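Local coordinates for protein beta subunit of photoactivated adenylyl cyclase (PDB 5M2A) that probably makes cyclic AMP from ATP under the control of blue light, which is sensed by a flavin-binding BLUF domain joined to a class III-type cyclase domain, at residues 162-171 with 341-350; 306-314 with 324-332. One frame throughout, in Å; residues are numbered along the deposited sequence. Where two conformers were deposited one is given.

Overall arrangement
The chain begins with the flavin-binding BLUF domain, runs through linking helices and enters the cyclase domain, which holds contact 2 and the first segment of contact 1. Residues 162-171, just after strand 150-161, form the first half of contact 1 and wait about 170 residues for their partner. In between come most of the cyclase sheet and its helices, and then contact 2, a hairpin of 306-314 and 324-332 that closes a short local loop at the edge of the sheet. Strand 324-329 leads on to helix 338-349, which packs along 162-171 over most of its length. Contact 2 is thus enclosed within the long loop of contact 1; their centres lie about 28 Å apart, and the two do not touch.

Contact 1 (162-171 with 341-350); sequences LAFSTLTEKL and ITQLIRQTLE
The short helix 164-170 and the C-terminal helix 341-349 run side by side in the same direction, their axes 9.8 Å apart and inclined by only 4°. A163, at the N-cap position, lays CB against I345 CD1 (4.0 Å), while L162 meets I341 and T342 beside it. One turn on, L167 CD2 lies 3.8 Å from I345 CG2 and also packs against L349 CD1; L349 spreads its other methyl to L171 and presses CB against K170 CB (3.6 Å). Above this apolar seam lies a polar rim. R346 leaves its helix with CG trans to the backbone N (chi1 173°), then bends at chi3, bringing its guanidinium over T166 CG2, which covers one face. E169 OE1 approaches the edge in plane, accepting a nearly straight salt-bridge bond from R346 NH2 (2.9 Å), although carboxylate and guanidinium planes are steeply inclined. K170 NZ also forms a salt bridge with E350 OE2, but its 2.6 Å length and its approach from above the carboxylate plane are doubtful, because E350 is poorly ordered. A water joins T166 OG1 to T342 O, 2.8 Å from each. The result is a parallel helix pair with an apolar seam and a salt-bridged rim, fastening the C-terminal helix to the cyclase domain where the chain has just left the magnesium site of D160, I161 and D204.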
# COMPACT_ATOMS: atom_id res chain seq x y z
N LEU A 162 4.47 -4.38 22.16
CA LEU A 162 3.92 -4.78 23.46
C LEU A 162 3.31 -3.58 24.17
O LEU A 162 3.89 -2.50 24.20
CB LEU A 162 5.02 -5.38 24.33
CG LEU A 162 4.57 -5.87 25.71
CD1 LEU A 162 3.68 -7.10 25.55
CD2 LEU A 162 5.76 -6.17 26.60
N ALA A 163 2.13 -3.80 24.77
CA ALA A 163 1.42 -2.77 25.53
C ALA A 163 1.17 -1.51 24.70
O ALA A 163 1.20 -0.39 25.22
CB ALA A 163 2.16 -2.41 26.82
N PHE A 164 0.94 -1.67 23.40
CA PHE A 164 0.77 -0.49 22.55
C PHE A 164 -0.43 0.34 22.98
O PHE A 164 -0.42 1.57 22.84
CB PHE A 164 0.66 -0.91 21.09
CG PHE A 164 0.69 0.25 20.13
CD1 PHE A 164 1.82 1.04 20.04
CD2 PHE A 164 -0.41 0.55 19.34
CE1 PHE A 164 1.87 2.12 19.16
CE2 PHE A 164 -0.37 1.62 18.46
CZ PHE A 164 0.77 2.41 18.37
N SER A 165 -1.48 -0.30 23.51
CA SER A 165 -2.63 0.46 24.00
C SER A 165 -2.23 1.40 25.13
O SER A 165 -2.75 2.52 25.22
CB SER A 165 -3.74 -0.48 24.46
OG SER A 165 -4.33 -1.13 23.35
N THR A 166 -1.30 0.98 25.98
CA THR A 166 -0.86 1.86 27.07
C THR A 166 -0.04 3.01 26.52
O THR A 166 -0.18 4.16 26.96
CB THR A 166 -0.06 1.06 28.09
OG1 THR A 166 -0.82 -0.08 28.53
CG2 THR A 166 0.28 1.93 29.28
N LEU A 167 0.84 2.72 25.56
CA LEU A 167 1.65 3.77 24.95
C LEU A 167 0.78 4.82 24.27
O LEU A 167 1.02 6.03 24.42
CB LEU A 167 2.63 3.16 23.95
CG LEU A 167 3.61 2.17 24.59
CD1 LEU A 167 4.36 1.39 23.53
CD2 LEU A 167 4.59 2.88 25.52
N THR A 168 -0.23 4.39 23.51
CA THR A 168 -1.10 5.35 22.84
C THR A 168 -1.97 6.11 23.83
O THR A 168 -2.32 7.27 23.58
CB THR A 168 -1.99 4.66 21.81
OG1 THR A 168 -2.74 3.61 22.43
CG2 THR A 168 -1.15 4.10 20.69
N GLU A 169 -2.31 5.48 24.96
CA GLU A 169 -3.12 6.17 25.96
C GLU A 169 -2.33 7.24 26.70
O GLU A 169 -2.90 8.28 27.06
CB GLU A 169 -3.68 5.16 26.97
CG GLU A 169 -4.56 5.80 28.03
CD GLU A 169 -5.08 4.80 29.05
OE1 GLU A 169 -4.45 3.74 29.23
OE2 GLU A 169 -6.13 5.08 29.67
N LYS A 170 -1.04 7.02 26.94
CA LYS A 170 -0.26 7.91 27.78
C LYS A 170 0.67 8.85 27.02
O LYS A 170 1.12 9.85 27.59
CB LYS A 170 0.57 7.09 28.78
CG LYS A 170 -0.27 6.23 29.74
CD LYS A 170 -1.46 7.01 30.26
CE LYS A 170 -2.07 6.35 31.49
NZ LYS A 170 -1.46 6.87 32.76
N LEU A 171 0.99 8.56 25.76
CA LEU A 171 1.97 9.41 25.10
C LEU A 171 1.29 10.42 24.18
O LEU A 171 0.22 10.14 23.64
CB LEU A 171 2.95 8.57 24.28
CG LEU A 171 3.94 7.73 25.08
CD1 LEU A 171 4.70 6.83 24.12
CD2 LEU A 171 4.88 8.64 25.86
N ILE A 341 6.42 -6.17 32.97
CA ILE A 341 6.88 -5.15 32.03
C ILE A 341 5.74 -4.24 31.61
O ILE A 341 5.92 -3.02 31.51
CB ILE A 341 7.56 -5.82 30.83
CG1 ILE A 341 8.91 -6.40 31.27
CG2 ILE A 341 7.75 -4.84 29.69
CD1 ILE A 341 9.88 -5.36 31.79
N THR A 342 4.55 -4.79 31.35
CA THR A 342 3.41 -3.94 30.99
C THR A 342 3.03 -3.02 32.15
O THR A 342 2.58 -1.89 31.92
CB THR A 342 2.21 -4.79 30.57
OG1 THR A 342 1.82 -5.64 31.65
CG2 THR A 342 2.56 -5.64 29.36
N GLN A 343 3.21 -3.48 33.39
CA GLN A 343 2.98 -2.63 34.56
C GLN A 343 4.05 -1.54 34.67
O GLN A 343 3.75 -0.41 35.07
CB GLN A 343 2.99 -3.46 35.85
CG GLN A 343 1.92 -4.53 35.98
CD GLN A 343 2.14 -5.37 37.23
OE1 GLN A 343 2.94 -5.02 38.09
NE2 GLN A 343 1.43 -6.49 37.32
N LEU A 344 5.30 -1.90 34.39
CA LEU A 344 6.38 -0.92 34.39
C LEU A 344 6.15 0.14 33.32
O LEU A 344 6.41 1.33 33.55
CB LEU A 344 7.72 -1.63 34.15
CG LEU A 344 8.93 -0.72 33.94
CD1 LEU A 344 9.40 -0.17 35.29
CD2 LEU A 344 10.05 -1.47 33.24
N ILE A 345 5.67 -0.26 32.15
CA ILE A 345 5.39 0.71 31.09
C ILE A 345 4.34 1.71 31.56
O ILE A 345 4.54 2.93 31.48
CB ILE A 345 4.97 -0.03 29.81
CG1 ILE A 345 6.18 -0.81 29.28
CG2 ILE A 345 4.42 0.93 28.78
CD1 ILE A 345 5.91 -1.69 28.06
N ARG A 346 3.24 1.22 32.12
CA ARG A 346 2.21 2.13 32.62
C ARG A 346 2.74 3.01 33.75
O ARG A 346 2.50 4.22 33.77
CB ARG A 346 0.99 1.33 33.08
CG ARG A 346 -0.07 2.18 33.76
CD ARG A 346 -1.39 1.43 33.88
NE ARG A 346 -1.94 1.11 32.57
CZ ARG A 346 -2.67 1.96 31.84
NH1 ARG A 346 -2.93 3.17 32.30
NH2 ARG A 346 -3.13 1.59 30.65
N GLN A 347 3.50 2.43 34.68
CA GLN A 347 4.00 3.21 35.80
C GLN A 347 5.06 4.21 35.35
O GLN A 347 5.15 5.32 35.89
CB GLN A 347 4.55 2.28 36.89
CG GLN A 347 3.46 1.55 37.65
CD GLN A 347 4.01 0.68 38.77
OE1 GLN A 347 5.04 0.03 38.63
NE2 GLN A 347 3.31 0.67 39.90
N THR A 348 5.89 3.84 34.37
CA THR A 348 6.85 4.79 33.82
C THR A 348 6.14 6.00 33.21
O THR A 348 6.59 7.14 33.36
CB THR A 348 7.75 4.11 32.78
OG1 THR A 348 8.50 3.07 33.41
CG2 THR A 348 8.70 5.11 32.15
N LEU A 349 5.03 5.75 32.53
CA LEU A 349 4.28 6.81 31.86
C LEU A 349 3.31 7.53 32.79
O LEU A 349 2.72 8.53 32.37
CB LEU A 349 3.52 6.24 30.67
CG LEU A 349 4.39 5.67 29.55
CD1 LEU A 349 3.53 5.04 28.47
CD2 LEU A 349 5.27 6.76 28.97
N GLU A 350 3.12 7.04 34.01
CA GLU A 350 2.30 7.75 34.99
C GLU A 350 3.03 9.00 35.48
O GLU A 350 4.18 8.92 35.92
CB GLU A 350 1.98 6.84 36.18
CG GLU A 350 0.95 5.76 35.91
CD GLU A 350 -0.43 6.30 35.64
OE1 GLU A 350 -0.73 7.45 36.05
OE2 GLU A 350 -1.24 5.59 35.00
O HOH W 1 0.04 -1.53 30.71

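Contact 2 (306-314 with 324-332); sequences QWTFINLGA and IEVYTVNEA
N311 ND2 gives E325 OE1 a hydrogen bond of 2.8 Å, lying in the amide plane and meeting the oxygen nearly along its C-O axis, with amide and carboxylate almost coplanar. N311 CG stands opposite the backbone N (chi1 -175°), which carries the amide across to the partner strand; its other end, OD1, accepts from G313 N at 2.8 Å to close an Asx turn. Here the antiparallel register slips by one residue, a beta bulge, and G313 adopts a positive phi of 81°, which by itself favours glycine. Within the bulge L312 N bonds to V326 O (2.8 Å) and V326 N to G313 O; beyond it the ladder runs on through the reciprocal bonds of I310 and T328 to N330 N and T308 O. Beyond the bonds, the Y327 ring stands almost perpendicular to the N311 amide, with CE2 3.9 Å from N311 CB. Farther along this face, V329 CG1 packs against W307 CB (3.8 Å) and the F309 ring, one face of which W307 CB covers. On the face of I310 and T328, T328 CG2 packs against I310 CB, and L312 CD1 comes within 3.6 Å of T328 CG2. Strand 324-329 joins the hairpin to strand 293-296, where T328 OG1 bonds to L293 O; W307 rests on helix 215-235 and is tied to D216, while F309 and Y327 reach K300 of helix 297-301.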
# COMPACT_ATOMS: atom_id res chain seq x y z
N GLN A 306 20.41 -25.65 13.54
CA GLN A 306 20.32 -26.41 14.79
C GLN A 306 19.71 -25.55 15.90
O GLN A 306 20.31 -25.30 16.94
CB GLN A 306 21.69 -26.94 15.19
CG GLN A 306 22.31 -27.89 14.19
CD GLN A 306 21.59 -29.23 14.12
OE1 GLN A 306 21.27 -29.82 15.15
NE2 GLN A 306 21.34 -29.71 12.91
N TRP A 307 18.48 -25.10 15.66
CA TRP A 307 17.76 -24.40 16.72
C TRP A 307 17.42 -25.38 17.84
O TRP A 307 17.24 -26.57 17.62
CB TRP A 307 16.47 -23.79 16.18
CG TRP A 307 16.68 -22.86 15.03
CD1 TRP A 307 16.42 -23.11 13.72
CD2 TRP A 307 17.20 -21.53 15.09
NE1 TRP A 307 16.74 -22.01 12.96
CE2 TRP A 307 17.22 -21.03 13.78
CE3 TRP A 307 17.65 -20.71 16.14
CZ2 TRP A 307 17.69 -19.75 13.47
CZ3 TRP A 307 18.11 -19.44 15.84
CH2 TRP A 307 18.12 -18.97 14.52
N THR A 308 17.34 -24.85 19.06
CA THR A 308 16.78 -25.60 20.18
C THR A 308 15.28 -25.30 20.21
O THR A 308 14.83 -24.32 20.81
CB THR A 308 17.46 -25.22 21.49
OG1 THR A 308 18.85 -25.54 21.41
CG2 THR A 308 16.84 -25.99 22.65
N PHE A 309 14.51 -26.15 19.55
CA PHE A 309 13.07 -25.94 19.48
C PHE A 309 12.42 -26.35 20.79
O PHE A 309 12.80 -27.36 21.40
CB PHE A 309 12.46 -26.71 18.31
CG PHE A 309 12.83 -26.18 16.95
CD1 PHE A 309 12.30 -24.99 16.49
CD2 PHE A 309 13.69 -26.89 16.12
CE1 PHE A 309 12.64 -24.50 15.22
CE2 PHE A 309 14.03 -26.42 14.86
CZ PHE A 309 13.50 -25.22 14.41
N ILE A 310 11.45 -25.57 21.22
CA ILE A 310 10.75 -25.77 22.48
C ILE A 310 9.26 -25.88 22.17
O ILE A 310 8.69 -24.99 21.52
CB ILE A 310 11.03 -24.63 23.47
CG1 ILE A 310 12.49 -24.68 23.91
CG2 ILE A 310 10.09 -24.73 24.66
CD1 ILE A 310 12.91 -23.54 24.82
N ASN A 311 8.64 -26.97 22.60
CA ASN A 311 7.22 -27.17 22.35
C ASN A 311 6.40 -26.48 23.44
O ASN A 311 6.51 -26.83 24.62
CB ASN A 311 6.88 -28.66 22.29
CG ASN A 311 5.44 -28.90 21.91
OD1 ASN A 311 4.54 -28.74 22.73
ND2 ASN A 311 5.22 -29.29 20.66
N LEU A 312 5.58 -25.52 23.03
CA LEU A 312 4.73 -24.76 23.94
C LEU A 312 3.31 -25.30 24.00
O LEU A 312 2.40 -24.59 24.46
CB LEU A 312 4.73 -23.28 23.53
CG LEU A 312 6.13 -22.66 23.55
CD1 LEU A 312 6.09 -21.22 23.08
CD2 LEU A 312 6.70 -22.75 24.97
N GLY A 313 3.09 -26.53 23.53
CA GLY A 313 1.81 -27.18 23.67
C GLY A 313 0.80 -26.74 22.62
O GLY A 313 1.04 -25.86 21.79
N ALA A 314 -0.37 -27.37 22.67
CA ALA A 314 -1.45 -27.05 21.74
C ALA A 314 -2.25 -25.86 22.24
O ALA A 314 -2.56 -25.75 23.43
CB ALA A 314 -2.37 -28.26 21.55
N ILE A 324 -3.60 -26.03 17.47
CA ILE A 324 -2.35 -26.18 16.74
C ILE A 324 -1.19 -26.20 17.73
O ILE A 324 -1.20 -25.50 18.75
CB ILE A 324 -2.15 -25.04 15.71
CG1 ILE A 324 -2.21 -23.69 16.42
CG2 ILE A 324 -3.18 -25.13 14.60
CD1 ILE A 324 -1.50 -22.59 15.68
N GLU A 325 -0.19 -27.02 17.42
CA GLU A 325 1.03 -27.05 18.22
C GLU A 325 1.79 -25.74 18.04
O GLU A 325 2.00 -25.28 16.92
CB GLU A 325 1.91 -28.22 17.79
CG GLU A 325 1.45 -29.55 18.34
CD GLU A 325 1.41 -29.56 19.86
OE1 GLU A 325 2.47 -29.42 20.49
OE2 GLU A 325 0.30 -29.69 20.42
N VAL A 326 2.21 -25.15 19.15
CA VAL A 326 2.98 -23.91 19.13
C VAL A 326 4.41 -24.23 19.53
O VAL A 326 4.65 -24.98 20.48
CB VAL A 326 2.38 -22.85 20.06
CG1 VAL A 326 3.24 -21.59 20.03
CG2 VAL A 326 0.95 -22.56 19.65
N TYR A 327 5.36 -23.65 18.80
CA TYR A 327 6.78 -23.82 19.08
C TYR A 327 7.44 -22.47 19.23
O TYR A 327 6.91 -21.43 18.82
CB TYR A 327 7.48 -24.59 17.96
CG TYR A 327 7.09 -26.04 17.87
CD1 TYR A 327 6.00 -26.44 17.09
CD2 TYR A 327 7.80 -27.00 18.56
CE1 TYR A 327 5.64 -27.77 17.02
CE2 TYR A 327 7.44 -28.33 18.49
CZ TYR A 327 6.37 -28.71 17.72
OH TYR A 327 6.03 -30.04 17.66
N THR A 328 8.65 -22.51 19.78
CA THR A 328 9.53 -21.36 19.83
C THR A 328 10.96 -21.89 19.78
O THR A 328 11.19 -23.09 19.60
CB THR A 328 9.26 -20.52 21.09
OG1 THR A 328 10.04 -19.32 21.02
CG2 THR A 328 9.64 -21.29 22.34
N VAL A 329 11.92 -20.98 19.90
CA VAL A 329 13.32 -21.36 20.05
C VAL A 329 13.82 -20.82 21.39
O VAL A 329 13.33 -19.81 21.90
CB VAL A 329 14.20 -20.86 18.88
CG1 VAL A 329 13.77 -21.54 17.56
CG2 VAL A 329 14.15 -19.34 18.74
N ASN A 330 14.79 -21.54 21.97
CA ASN A 330 15.34 -21.13 23.26
C ASN A 330 15.85 -19.70 23.23
O ASN A 330 15.70 -18.95 24.20
CB ASN A 330 16.46 -22.10 23.66
CG ASN A 330 17.01 -21.82 25.05
OD1 ASN A 330 18.18 -21.48 25.21
ND2 ASN A 330 16.16 -21.97 26.05
N GLU A 331 16.44 -19.29 22.10
CA GLU A 331 16.98 -17.93 21.98
C GLU A 331 15.91 -16.84 22.11
O GLU A 331 16.25 -15.69 22.39
CB GLU A 331 17.70 -17.77 20.63
CG GLU A 331 18.96 -18.63 20.47
CD GLU A 331 20.09 -18.21 21.40
OE1 GLU A 331 20.26 -17.00 21.64
OE2 GLU A 331 20.81 -19.10 21.90
N ALA A 332 14.63 -17.17 21.93
CA ALA A 332 13.57 -16.18 22.02
C ALA A 332 13.06 -15.98 23.45
O ALA A 332 12.12 -15.21 23.66
CB ALA A 332 12.39 -16.56 21.12